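Oxidoreductase (Thermotoga maritima, PDB 1ZH8) binds NADP and probably catalyses NADP-dependent oxidation or reduction at a CH-OH group, as a member of the GFO/IDH/MocA oxidoreductase family. Local coordinates at residues R20-H34 with S80-V92. Residues are numbered along the deposited sequence; the frame is centred on the assembly and turned at random.
Sequences RLGIVGCGIAARELH and SGLVDAVDLTLPV. With NAP (NADP nicotinamide-adenine-dinucleotide phosphate), chain D.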
# COMPACT_ATOMS: atom_id res chain seq x y z
N ARG A 20 27.61 5.28 36.16
CA ARG A 20 28.33 6.50 35.80
C ARG A 20 28.39 6.58 34.28
O ARG A 20 28.93 5.69 33.62
CB ARG A 20 29.73 6.53 36.41
CG ARG A 20 29.75 6.56 37.95
CD ARG A 20 31.16 6.36 38.50
NE ARG A 20 31.82 5.22 37.86
CZ ARG A 20 33.13 5.10 37.63
NH1 ARG A 20 33.99 6.06 37.98
NH2 ARG A 20 33.57 4.00 37.04
N LEU A 21 27.81 7.64 33.74
CA LEU A 21 27.52 7.70 32.32
C LEU A 21 28.19 8.88 31.67
O LEU A 21 28.15 9.99 32.21
CB LEU A 21 26.01 7.82 32.14
CG LEU A 21 25.40 7.69 30.76
CD1 LEU A 21 25.52 6.26 30.25
CD2 LEU A 21 23.93 8.09 30.84
N GLY A 22 28.80 8.65 30.51
CA GLY A 22 29.42 9.71 29.71
C GLY A 22 28.57 9.98 28.48
O GLY A 22 28.16 9.05 27.77
N ILE A 23 28.26 11.26 28.25
CA ILE A 23 27.49 11.67 27.09
C ILE A 23 28.44 12.03 25.96
O ILE A 23 29.35 12.83 26.16
CB ILE A 23 26.61 12.88 27.41
CG1 ILE A 23 25.79 12.64 28.70
CG2 ILE A 23 25.74 13.23 26.21
CD1 ILE A 23 24.80 11.48 28.71
N VAL A 24 28.27 11.43 24.79
CA VAL A 24 29.16 11.70 23.66
C VAL A 24 28.34 12.17 22.47
O VAL A 24 27.53 11.42 21.92
CB VAL A 24 29.98 10.46 23.22
CG1 VAL A 24 31.01 10.86 22.12
CG2 VAL A 24 30.65 9.76 24.41
N GLY A 25 28.57 13.42 22.06
CA GLY A 25 27.79 14.04 21.01
C GLY A 25 26.65 14.84 21.61
O GLY A 25 25.58 14.31 21.83
N CYS A 26 26.89 16.12 21.86
CA CYS A 26 25.91 16.96 22.53
C CYS A 26 25.10 17.76 21.52
O CYS A 26 25.31 18.96 21.34
CB CYS A 26 26.64 17.90 23.48
SG CYS A 26 27.67 17.04 24.70
N GLY A 27 24.19 17.07 20.85
CA GLY A 27 23.34 17.67 19.83
C GLY A 27 21.88 17.55 20.21
O GLY A 27 21.54 17.48 21.40
N ILE A 28 21.03 17.47 19.20
CA ILE A 28 19.60 17.53 19.43
C ILE A 28 19.12 16.40 20.34
O ILE A 28 18.52 16.66 21.40
CB ILE A 28 18.82 17.60 18.11
CG1 ILE A 28 19.19 18.88 17.37
CG2 ILE A 28 17.31 17.59 18.36
CD1 ILE A 28 18.72 18.91 15.90
N ALA A 29 19.40 15.15 19.97
CA ALA A 29 18.95 14.02 20.77
C ALA A 29 19.44 14.10 22.21
O ALA A 29 18.66 13.90 23.16
CB ALA A 29 19.35 12.73 20.14
N ALA A 30 20.73 14.40 22.39
CA ALA A 30 21.27 14.46 23.74
C ALA A 30 20.55 15.51 24.61
O ALA A 30 20.17 15.22 25.73
CB ALA A 30 22.77 14.72 23.70
N ARG A 31 20.36 16.71 24.07
CA ARG A 31 19.77 17.80 24.81
C ARG A 31 18.29 17.57 25.04
O ARG A 31 17.77 17.81 26.13
CB ARG A 31 19.91 19.12 24.03
CG ARG A 31 21.28 19.82 24.08
CD ARG A 31 21.15 21.26 23.57
NE ARG A 31 21.00 21.27 22.12
CZ ARG A 31 19.87 21.54 21.46
NH1 ARG A 31 18.75 21.89 22.09
NH2 ARG A 31 19.88 21.46 20.13
N GLU A 32 17.59 17.12 24.00
CA GLU A 32 16.15 17.30 23.94
C GLU A 32 15.41 16.02 24.27
O GLU A 32 14.26 16.05 24.73
CB GLU A 32 15.72 17.86 22.58
CG GLU A 32 16.01 19.37 22.43
CD GLU A 32 15.52 19.98 21.11
OE1 GLU A 32 14.75 19.32 20.38
OE2 GLU A 32 15.91 21.14 20.82
N LEU A 33 16.08 14.89 24.05
CA LEU A 33 15.44 13.59 24.16
C LEU A 33 16.08 12.79 25.31
O LEU A 33 15.38 12.26 26.17
CB LEU A 33 15.52 12.86 22.81
CG LEU A 33 14.85 13.56 21.61
CD1 LEU A 33 15.01 12.75 20.35
CD2 LEU A 33 13.34 13.83 21.85
N HIS A 34 17.42 12.74 25.35
CA HIS A 34 18.13 11.95 26.37
C HIS A 34 18.19 12.59 27.74
O HIS A 34 17.90 11.95 28.73
CB HIS A 34 19.51 11.51 25.88
CG HIS A 34 19.46 10.43 24.86
ND1 HIS A 34 20.43 9.45 24.75
CD2 HIS A 34 18.53 10.14 23.92
CE1 HIS A 34 20.11 8.63 23.77
NE2 HIS A 34 18.96 9.02 23.25
N SER A 80 39.58 8.17 31.29
CA SER A 80 39.58 9.00 32.49
C SER A 80 39.26 8.24 33.76
O SER A 80 39.54 8.72 34.86
CB SER A 80 38.56 10.13 32.36
OG SER A 80 37.25 9.61 32.41
N GLY A 81 38.64 7.06 33.62
CA GLY A 81 38.16 6.29 34.77
C GLY A 81 36.85 6.82 35.36
O GLY A 81 36.41 6.35 36.41
N LEU A 82 36.21 7.79 34.71
CA LEU A 82 35.01 8.42 35.29
C LEU A 82 33.68 7.77 34.94
O LEU A 82 32.65 8.16 35.49
CB LEU A 82 34.95 9.91 34.94
CG LEU A 82 36.09 10.74 35.54
CD1 LEU A 82 36.11 12.10 34.86
CD2 LEU A 82 35.97 10.85 37.07
N VAL A 83 33.69 6.77 34.05
CA VAL A 83 32.47 6.21 33.48
C VAL A 83 32.37 4.66 33.48
O VAL A 83 33.33 3.95 33.27
CB VAL A 83 32.28 6.72 32.04
CG1 VAL A 83 32.19 8.23 32.00
CG2 VAL A 83 33.43 6.22 31.15
N ASP A 84 31.16 4.17 33.70
CA ASP A 84 30.84 2.75 33.58
C ASP A 84 30.27 2.46 32.19
O ASP A 84 30.36 1.33 31.69
CB ASP A 84 29.80 2.39 34.65
CG ASP A 84 30.32 2.59 36.07
OD1 ASP A 84 31.39 2.03 36.39
OD2 ASP A 84 29.68 3.31 36.86
N ALA A 85 29.69 3.50 31.58
CA ALA A 85 29.10 3.39 30.27
C ALA A 85 29.09 4.74 29.58
O ALA A 85 29.26 5.79 30.22
CB ALA A 85 27.66 2.82 30.36
N VAL A 86 28.89 4.70 28.27
CA VAL A 86 28.80 5.90 27.49
C VAL A 86 27.52 5.88 26.65
O VAL A 86 27.00 4.82 26.29
CB VAL A 86 30.08 6.13 26.63
CG1 VAL A 86 31.33 6.33 27.52
CG2 VAL A 86 30.31 4.98 25.63
N ASP A 87 26.99 7.07 26.41
CA ASP A 87 25.81 7.24 25.59
C ASP A 87 26.20 7.96 24.30
O ASP A 87 26.66 9.10 24.34
CB ASP A 87 24.78 8.04 26.39
CG ASP A 87 23.49 8.28 25.62
OD1 ASP A 87 23.21 7.53 24.66
OD2 ASP A 87 22.76 9.24 26.01
N LEU A 88 26.04 7.28 23.17
CA LEU A 88 26.46 7.87 21.91
C LEU A 88 25.27 8.42 21.16
O LEU A 88 24.35 7.67 20.78
CB LEU A 88 27.22 6.86 21.04
CG LEU A 88 28.23 5.94 21.74
CD1 LEU A 88 28.80 4.85 20.79
CD2 LEU A 88 29.34 6.75 22.39
N THR A 89 25.26 9.74 20.97
CA THR A 89 24.23 10.40 20.17
C THR A 89 24.93 11.15 19.04
O THR A 89 25.02 12.38 19.03
CB THR A 89 23.40 11.38 21.02
OG1 THR A 89 24.26 12.06 21.95
CG2 THR A 89 22.35 10.60 21.83
N LEU A 90 25.44 10.37 18.08
CA LEU A 90 26.38 10.86 17.09
C LEU A 90 25.84 10.68 15.69
O LEU A 90 24.82 9.97 15.50
CB LEU A 90 27.66 10.06 17.19
CG LEU A 90 28.36 10.21 18.54
CD1 LEU A 90 29.33 9.08 18.73
CD2 LEU A 90 29.05 11.53 18.59
N PRO A 91 26.51 11.30 14.70
CA PRO A 91 26.30 10.92 13.32
C PRO A 91 26.50 9.41 13.20
O PRO A 91 27.50 8.87 13.69
CB PRO A 91 27.41 11.67 12.56
CG PRO A 91 27.69 12.86 13.41
CD PRO A 91 27.50 12.39 14.83
N VAL A 92 25.56 8.74 12.55
CA VAL A 92 25.56 7.29 12.49
C VAL A 92 26.89 6.68 11.95
O VAL A 92 27.27 5.57 12.36
CB VAL A 92 24.28 6.81 11.75
CG1 VAL A 92 24.21 7.39 10.35
CG2 VAL A 92 24.20 5.32 11.69
PA NAP D . 23.01 16.20 15.83
O1A NAP D . 22.20 17.30 16.40
O2A NAP D . 23.80 16.59 14.65
O5B NAP D . 23.90 15.57 17.00
C5B NAP D . 25.16 15.00 16.71
C4B NAP D . 26.15 15.49 17.75
O4B NAP D . 27.37 14.77 17.64
C3B NAP D . 26.49 16.96 17.56
O3B NAP D . 26.65 17.47 18.85
C2B NAP D . 27.82 16.87 16.84
O2B NAP D . 28.74 17.95 16.73
C1B NAP D . 28.44 15.71 17.58
N9A NAP D . 29.58 15.16 16.85
C8A NAP D . 29.77 15.10 15.49
N7A NAP D . 30.95 14.50 15.25
C5A NAP D . 31.52 14.18 16.45
C6A NAP D . 32.71 13.56 16.80
N6A NAP D . 33.57 13.17 15.87
N1A NAP D . 33.01 13.35 18.12
C2A NAP D . 32.13 13.76 19.09
N3A NAP D . 30.96 14.38 18.75
C4A NAP D . 30.66 14.58 17.45
O3 NAP D . 22.02 15.02 15.38
PN NAP D . 20.98 14.30 16.37
O1N NAP D . 21.18 14.60 17.82
O2N NAP D . 19.72 14.54 15.66
O5D NAP D . 21.30 12.73 16.20
C5D NAP D . 22.33 12.05 16.89
C4D NAP D . 21.96 10.58 17.01
O4D NAP D . 20.70 10.47 17.67
C3D NAP D . 21.79 9.93 15.63
O3D NAP D . 22.33 8.64 15.61
C2D NAP D . 20.30 9.85 15.42
O2D NAP D . 19.92 8.76 14.61
C1D NAP D . 19.79 9.74 16.85
N1N NAP D . 18.43 10.26 16.97
C2N NAP D . 17.46 9.41 17.43
C3N NAP D . 16.14 9.85 17.55
C7N NAP D . 15.12 9.00 18.27
O7N NAP D . 13.81 9.50 18.32
N7N NAP D . 15.45 7.82 18.85
C4N NAP D . 15.82 11.16 17.20
C5N NAP D . 16.82 12.03 16.74
C6N NAP D . 18.13 11.56 16.63
P2B NAP D . 28.89 19.34 17.54
O1X NAP D . 29.69 19.16 18.81
O2X NAP D . 27.54 19.90 17.91
O3X NAP D . 29.62 20.25 16.57
O HOH W 1 22.86 14.57 19.95
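Strands 20-24 and 85-88 pair in parallel as central neighbours of the Rossmann sheet, L21 to V24 opposite A85 to L88, their axes 4.5 Å apart and 27° askew. Where the strands begin, R20 grips D84 side-on: NE reaches OD2 and NH2 reaches OD1 (3.0 Å), both meeting the carboxylate from above its plane. The bend at chi3 (-48°) swings the guanidinium back so that NH1 also bonds G81 O at 2.9 Å, while the backbone N of R20 takes the anti lone pair of D84 OD2. A methionine at R20 would probably leave the D84 carboxylate without this countercharge and G81 O without this donor. Farther along the sheet, H34 ND1 donates to the syn lone pair of D87 OD2 (2.7 Å), ring and carboxylate nearly coplanar, with NE2 bonded to E112. T89 CG2 lies over the imidazole face, 3.8 Å from its centroid, and T89 OG1 donates to G25 O at 2.6 Å. I28 N and A29 N, starting helix 28-39, bind the NADP diphosphate, and L90 O accepts from the nicotinamide-ribose hydroxyl O3D. The H34 ring, bonded at both nitrogens, is probably fixed in rotation, tying the helix behind the glycine-rich turn to the sheet beside the cofactor.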